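Side-chain contacts in membrane lipoprotein family protein (Aeropyrum pernix, PDB 4PEV), which binds adenosine in the cleft between its two lobes and probably serves as the solute-binding component of an ABC transporter: residues C[173-178]-C[216-221]; C[209-214]-C[378-383]. One frame throughout, in Å; residues are numbered along the deposited sequence.

Interaction 1: residues C[173-178]-C[216-221]; sequences IANNIS and MGTDVE
Thr218 sets its methyl group against the side-chain amide of Asn175, the two side chains meeting at about a right angle. CG2 of Thr218 stands off one side of the amide plane, leaning towards its outer end, 3.6 Å from ND2 of Asn175 and equally close to OD1 of Asn175. Having CG anti to its own backbone N (chi1 -161°) carries the Asn175 amide out from the helix towards the loop. Threonine suits this place because it offers two different branches: the methyl covers the amide, while OG1 turns to a hydrogen bond with Asn213. The amide has a polar partner of its own, since ND2 of Asn175 is bonded to the hydroxyl of Tyr212. One residue earlier on the helix the contact becomes apolar, with CB of Ala174 lying 4.1 Å from CG1 of Val220; the small alanine lets the loop come near, and the branched valine spans the gap. Part of one face of helix 159-181, at Ala174 and Asn175, is thereby covered by the loop that leads from helix 196-214 into edge strand 222-226, while Ile173, Ala174 and Ile177 pack on strands 248-254 and 277-282 of the same sheet.

Interaction 2: residues C[209-214]-C[378-383]; sequences VQYYNQ and WRLVEE
Leu380 forks between two consecutive tyrosines, its CD1 branch meeting Tyr212 and its CD2 branch meeting Tyr211. CD1 of Leu380 comes within 3.6 Å of CD1 of Tyr212, the leucine lying roughly at right angles to that side chain, whereas CD2 of Leu380 reaches CE1 of Tyr211 at 4.1 Å on a slant. A leucine fits well, because its two methyls can serve two rings that diverge from neighbouring positions of one helix. Val381, next in sequence, turns its CB away from helix 196-214 and packs on Ile169 of helix 159-181. That helix also takes in Leu380 and Tyr211, both of which touch Ile168, so apolar groups of three helices gather here.

At Glu383 the contact becomes polar. Its carboxylate gets to the end of Tyr211 on a chain that leaves the helix opposite its backbone N (chi1 158°) and stays extended beyond CG, and there the OH of Tyr211 donates a 2.8 Å hydrogen bond to OE2 of Glu383. The bond uses the anti lone pair of OE2, and the ring and carboxylate planes are 67° apart. Tyrosine is apt at position 211: its ring lies against leucine while its hydroxyl reaches past to the acid.

The short helix segments run 121° apart, their axes 11.1 Å from each other at closest approach, and long side chains bridge that distance. Lys387 makes a weak hydrogen bond to the same Tyr211 hydroxyl, and its positive charge may polarise the O-H and strengthen its donation. Glu383 probably remains ionised, an acceptor beside the apolar leucine-tyrosine contacts.

In the fold
Interactions 1 and 2 lie about 11 Å apart, centre to centre, in the lobe built on the mixed sheet, away from the adenosine site. Their segments alternate along the chain: 173-178, 209-214, 216-221 and then 378-383. Helix 196-214 supplies one side of interaction 2 and runs directly into the loop of interaction 1. The two are also joined through Asn213: besides its bond to the threonine of the loop, its OD1 accepts the backbone N-H of Val220, so this one side chain ties the loop to the helix end. Helix 375-389, from late in the chain, packs against helices 159-181 and 196-214 of this lobe.

Interaction 1: residues C[173-178]-C[216-221]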
loop_
_atom_site.group_PDB
_atom_site.type_symbol
_atom_site.label_atom_id
_atom_site.label_comp_id
_atom_site.label_asym_id
_atom_site.label_seq_id
_atom_site.Cartn_x
_atom_site.Cartn_y
_atom_site.Cartn_z
ATOM N N ILE C 173 -8.461 -2.204 17.620
ATOM C CA ILE C 173 -9.811 -2.552 17.199
ATOM C C ILE C 173 -10.128 -3.978 17.602
ATOM O O ILE C 173 -11.249 -4.274 17.990
ATOM C CB ILE C 173 -9.984 -2.412 15.686
ATOM C CG1 ILE C 173 -9.890 -0.942 15.281
ATOM C CG2 ILE C 173 -11.316 -3.000 15.237
ATOM C CD1 ILE C 173 -9.909 -0.715 13.778
ATOM N N ALA C 174 -9.139 -4.857 17.521
ATOM C CA ALA C 174 -9.324 -6.253 17.891
ATOM C C ALA C 174 -9.495 -6.399 19.403
ATOM O O ALA C 174 -10.315 -7.181 19.884
ATOM C CB ALA C 174 -8.140 -7.069 17.413
ATOM N N ASN C 175 -8.705 -5.643 20.152
ATOM C CA ASN C 175 -8.893 -5.524 21.588
ATOM C C ASN C 175 -10.306 -5.076 21.971
ATOM O O ASN C 175 -10.941 -5.679 22.842
ATOM C CB ASN C 175 -7.885 -4.528 22.147
ATOM C CG ASN C 175 -7.680 -4.675 23.635
ATOM O OD1 ASN C 175 -7.877 -5.757 24.189
ATOM N ND2 ASN C 175 -7.262 -3.592 24.289
ATOM N N ASN C 176 -10.802 -4.025 21.322
ATOM C CA ASN C 176 -12.159 -3.546 21.602
ATOM C C ASN C 176 -13.226 -4.549 21.201
ATOM O O ASN C 176 -14.251 -4.662 21.872
ATOM C CB ASN C 176 -12.447 -2.223 20.903
ATOM C CG ASN C 176 -11.463 -1.146 21.284
ATOM O OD1 ASN C 176 -11.128 -0.973 22.452
ATOM N ND2 ASN C 176 -10.979 -0.422 20.292
ATOM N N ILE C 177 -13.003 -5.270 20.109
ATOM C CA ILE C 177 -13.958 -6.293 19.705
ATOM C C ILE C 177 -14.019 -7.388 20.765
ATOM O O ILE C 177 -15.085 -7.886 21.109
ATOM C CB ILE C 177 -13.619 -6.885 18.320
ATOM C CG1 ILE C 177 -13.909 -5.844 17.229
ATOM C CG2 ILE C 177 -14.420 -8.170 18.059
ATOM C CD1 ILE C 177 -13.526 -6.285 15.826
ATOM N N SER C 178 -12.866 -7.743 21.295
ATOM C CA SER C 178 -12.800 -8.812 22.275
ATOM C C SER C 178 -13.434 -8.348 23.578
ATOM O O SER C 178 -14.230 -9.073 24.179
ATOM C CB SER C 178 -11.357 -9.285 22.481
ATOM O OG SER C 178 -11.350 -10.693 22.514
HETATM N N MSE C 216 0.438 -1.925 26.485
HETATM C CA MSE C 216 -0.953 -2.075 26.922
HETATM C C MSE C 216 -1.289 -3.386 27.604
HETATM O O MSE C 216 -2.429 -3.578 28.029
HETATM C CB MSE C 216 -1.772 -1.924 25.641
HETATM C CG MSE C 216 -3.154 -1.356 25.852
HETATM SE SE MSE C 216 -3.030 0.612 25.843
HETATM C CE MSE C 216 -4.766 0.920 26.731
ATOM N N GLY C 217 -0.323 -4.300 27.719
ATOM C CA GLY C 217 -0.528 -5.569 28.421
ATOM C C GLY C 217 -1.598 -6.436 27.792
ATOM O O GLY C 217 -2.346 -7.107 28.486
ATOM N N THR C 218 -1.683 -6.406 26.467
ATOM C CA THR C 218 -2.632 -7.226 25.721
ATOM C C THR C 218 -1.827 -8.232 24.937
ATOM O O THR C 218 -0.631 -8.034 24.753
ATOM C CB THR C 218 -3.456 -6.366 24.758
ATOM O OG1 THR C 218 -2.594 -5.445 24.073
ATOM C CG2 THR C 218 -4.502 -5.582 25.532
ATOM N N ASP C 219 -2.454 -9.317 24.499
ATOM C CA ASP C 219 -1.747 -10.311 23.692
ATOM C C ASP C 219 -2.525 -10.588 22.413
ATOM O O ASP C 219 -2.943 -11.722 22.156
ATOM C CB ASP C 219 -1.481 -11.599 24.492
ATOM C CG ASP C 219 -0.558 -12.599 23.739
ATOM O OD1 ASP C 219 0.251 -12.201 22.862
ATOM O OD2 ASP C 219 -0.643 -13.813 24.024
ATOM N N VAL C 220 -2.711 -9.539 21.614
ATOM C CA VAL C 220 -3.440 -9.642 20.355
ATOM C C VAL C 220 -2.557 -10.352 19.352
ATOM O O VAL C 220 -1.442 -9.911 19.094
ATOM C CB VAL C 220 -3.801 -8.252 19.772
ATOM C CG1 VAL C 220 -4.379 -8.386 18.368
ATOM C CG2 VAL C 220 -4.765 -7.491 20.681
ATOM N N GLU C 221 -3.058 -11.435 18.770
ATOM C CA GLU C 221 -2.301 -12.192 17.777
ATOM C C GLU C 221 -2.499 -11.651 16.370
ATOM O O GLU C 221 -3.490 -10.979 16.102
ATOM C CB GLU C 221 -2.708 -13.643 17.826
ATOM C CG GLU C 221 -2.403 -14.251 19.172
ATOM C CD GLU C 221 -2.615 -15.748 19.197
ATOM O OE1 GLU C 221 -3.306 -16.288 18.297
ATOM O OE2 GLU C 221 -2.087 -16.382 20.134
#

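Interaction 2: residues C[209-214]-C[378-383]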
loop_
_atom_site.group_PDB
_atom_site.type_symbol
_atom_site.label_atom_id
_atom_site.label_comp_id
_atom_site.label_asym_id
_atom_site.label_seq_id
_atom_site.Cartn_x
_atom_site.Cartn_y
_atom_site.Cartn_z
ATOM N N VAL C 209 1.645 -4.024 16.047
ATOM C CA VAL C 209 0.766 -4.828 16.905
ATOM C C VAL C 209 1.465 -5.142 18.222
ATOM O O VAL C 209 0.846 -5.059 19.282
ATOM C CB VAL C 209 0.337 -6.158 16.227
ATOM C CG1 VAL C 209 -0.278 -7.124 17.239
ATOM C CG2 VAL C 209 -0.628 -5.892 15.077
ATOM N N GLN C 210 2.740 -5.525 18.151
ATOM C CA GLN C 210 3.503 -5.853 19.351
ATOM C C GLN C 210 3.722 -4.616 20.188
ATOM O O GLN C 210 3.737 -4.699 21.415
ATOM C CB GLN C 210 4.854 -6.458 19.002
ATOM C CG GLN C 210 4.792 -7.813 18.324
ATOM C CD GLN C 210 4.218 -8.875 19.230
ATOM O OE1 GLN C 210 3.064 -8.793 19.624
ATOM N NE2 GLN C 210 5.019 -9.874 19.563
ATOM N N TYR C 211 3.889 -3.474 19.525
ATOM C CA TYR C 211 4.059 -2.202 20.205
ATOM C C TYR C 211 2.827 -1.965 21.059
ATOM O O TYR C 211 2.928 -1.749 22.262
ATOM C CB TYR C 211 4.239 -1.089 19.176
ATOM C CG TYR C 211 4.638 0.279 19.703
ATOM C CD1 TYR C 211 3.672 1.196 20.111
ATOM C CD2 TYR C 211 5.973 0.677 19.734
ATOM C CE1 TYR C 211 4.023 2.457 20.559
ATOM C CE2 TYR C 211 6.334 1.938 20.178
ATOM C CZ TYR C 211 5.352 2.823 20.588
ATOM O OH TYR C 211 5.685 4.082 21.040
ATOM N N TYR C 212 1.663 -2.047 20.430
ATOM C CA TYR C 212 0.390 -1.909 21.120
ATOM C C TYR C 212 0.299 -2.872 22.290
ATOM O O TYR C 212 0.093 -2.450 23.406
ATOM C CB TYR C 212 -0.763 -2.155 20.158
ATOM C CG TYR C 212 -2.099 -1.952 20.796
ATOM C CD1 TYR C 212 -2.645 -0.690 20.914
ATOM C CD2 TYR C 212 -2.809 -3.025 21.306
ATOM C CE1 TYR C 212 -3.875 -0.501 21.507
ATOM C CE2 TYR C 212 -4.044 -2.847 21.906
ATOM C CZ TYR C 212 -4.571 -1.585 22.003
ATOM O OH TYR C 212 -5.802 -1.417 22.591
ATOM N N ASN C 213 0.484 -4.161 22.021
ATOM C CA ASN C 213 0.508 -5.195 23.063
ATOM C C ASN C 213 1.390 -4.897 24.262
ATOM O O ASN C 213 0.935 -5.019 25.403
ATOM C CB ASN C 213 0.949 -6.521 22.468
ATOM C CG ASN C 213 -0.138 -7.175 21.667
ATOM O OD1 ASN C 213 -1.317 -6.887 21.842
ATOM N ND2 ASN C 213 0.250 -8.072 20.789
ATOM N N GLN C 214 2.642 -4.518 24.005
ATOM C CA GLN C 214 3.586 -4.170 25.079
ATOM C C GLN C 214 3.199 -2.907 25.820
ATOM O O GLN C 214 3.221 -2.886 27.041
ATOM C CB GLN C 214 5.008 -4.049 24.557
ATOM C CG GLN C 214 5.632 -5.411 24.304
ATOM C CD GLN C 214 7.055 -5.327 23.793
ATOM O OE1 GLN C 214 7.689 -4.263 23.839
ATOM N NE2 GLN C 214 7.572 -6.456 23.295
ATOM N N TRP C 378 -5.200 6.066 19.425
ATOM C CA TRP C 378 -4.750 7.333 18.822
ATOM C C TRP C 378 -3.545 7.960 19.498
ATOM O O TRP C 378 -2.717 8.598 18.843
ATOM C CB TRP C 378 -5.888 8.354 18.834
ATOM C CG TRP C 378 -6.992 8.008 17.889
ATOM C CD1 TRP C 378 -8.315 7.824 18.188
ATOM C CD2 TRP C 378 -6.860 7.780 16.484
ATOM N NE1 TRP C 378 -9.017 7.508 17.049
ATOM C CE2 TRP C 378 -8.147 7.473 15.988
ATOM C CE3 TRP C 378 -5.771 7.805 15.588
ATOM C CZ2 TRP C 378 -8.380 7.192 14.633
ATOM C CZ3 TRP C 378 -6.000 7.528 14.247
ATOM C CH2 TRP C 378 -7.295 7.223 13.782
ATOM N N ARG C 379 -3.487 7.797 20.814
ATOM C CA ARG C 379 -2.402 8.290 21.647
ATOM C C ARG C 379 -1.141 7.544 21.224
ATOM O O ARG C 379 -0.119 8.158 20.932
ATOM C CB ARG C 379 -2.759 8.029 23.127
ATOM C CG ARG C 379 -2.044 8.848 24.197
ATOM C CD ARG C 379 -2.163 8.188 25.580
ATOM N NE ARG C 379 -1.166 7.110 25.770
ATOM C CZ ARG C 379 -1.413 5.840 26.134
ATOM N NH1 ARG C 379 -2.644 5.404 26.396
ATOM N NH2 ARG C 379 -0.399 4.983 26.258
ATOM N N LEU C 380 -1.238 6.219 21.146
ATOM C CA LEU C 380 -0.130 5.373 20.673
ATOM C C LEU C 380 0.258 5.592 19.204
ATOM O O LEU C 380 1.446 5.557 18.882
ATOM C CB LEU C 380 -0.449 3.898 20.886
ATOM C CG LEU C 380 -0.505 3.485 22.355
ATOM C CD1 LEU C 380 -1.152 2.114 22.507
ATOM C CD2 LEU C 380 0.886 3.511 22.981
ATOM N N VAL C 381 -0.728 5.785 18.318
ATOM C CA VAL C 381 -0.463 6.190 16.923
ATOM C C VAL C 381 0.426 7.412 16.923
ATOM O O VAL C 381 1.502 7.392 16.353
ATOM C CB VAL C 381 -1.757 6.536 16.141
ATOM C CG1 VAL C 381 -1.443 7.309 14.860
ATOM C CG2 VAL C 381 -2.553 5.272 15.817
ATOM N N GLU C 382 -0.045 8.467 17.583
ATOM C CA GLU C 382 0.665 9.743 17.660
ATOM C C GLU C 382 2.067 9.620 18.296
ATOM O O GLU C 382 3.010 10.268 17.861
ATOM C CB GLU C 382 -0.201 10.764 18.415
ATOM C CG GLU C 382 0.360 12.182 18.437
ATOM C CD GLU C 382 0.785 12.683 17.060
ATOM O OE1 GLU C 382 -0.093 12.831 16.178
ATOM O OE2 GLU C 382 2.002 12.926 16.854
ATOM N N GLU C 383 2.198 8.770 19.302
ATOM C CA GLU C 383 3.469 8.590 19.979
ATOM C C GLU C 383 4.458 7.837 19.113
ATOM O O GLU C 383 5.648 7.926 19.350
ATOM C CB GLU C 383 3.257 7.872 21.323
ATOM C CG GLU C 383 4.459 7.142 21.940
ATOM C CD GLU C 383 4.057 6.345 23.187
ATOM O OE1 GLU C 383 3.454 6.960 24.105
ATOM O OE2 GLU C 383 4.319 5.109 23.244
#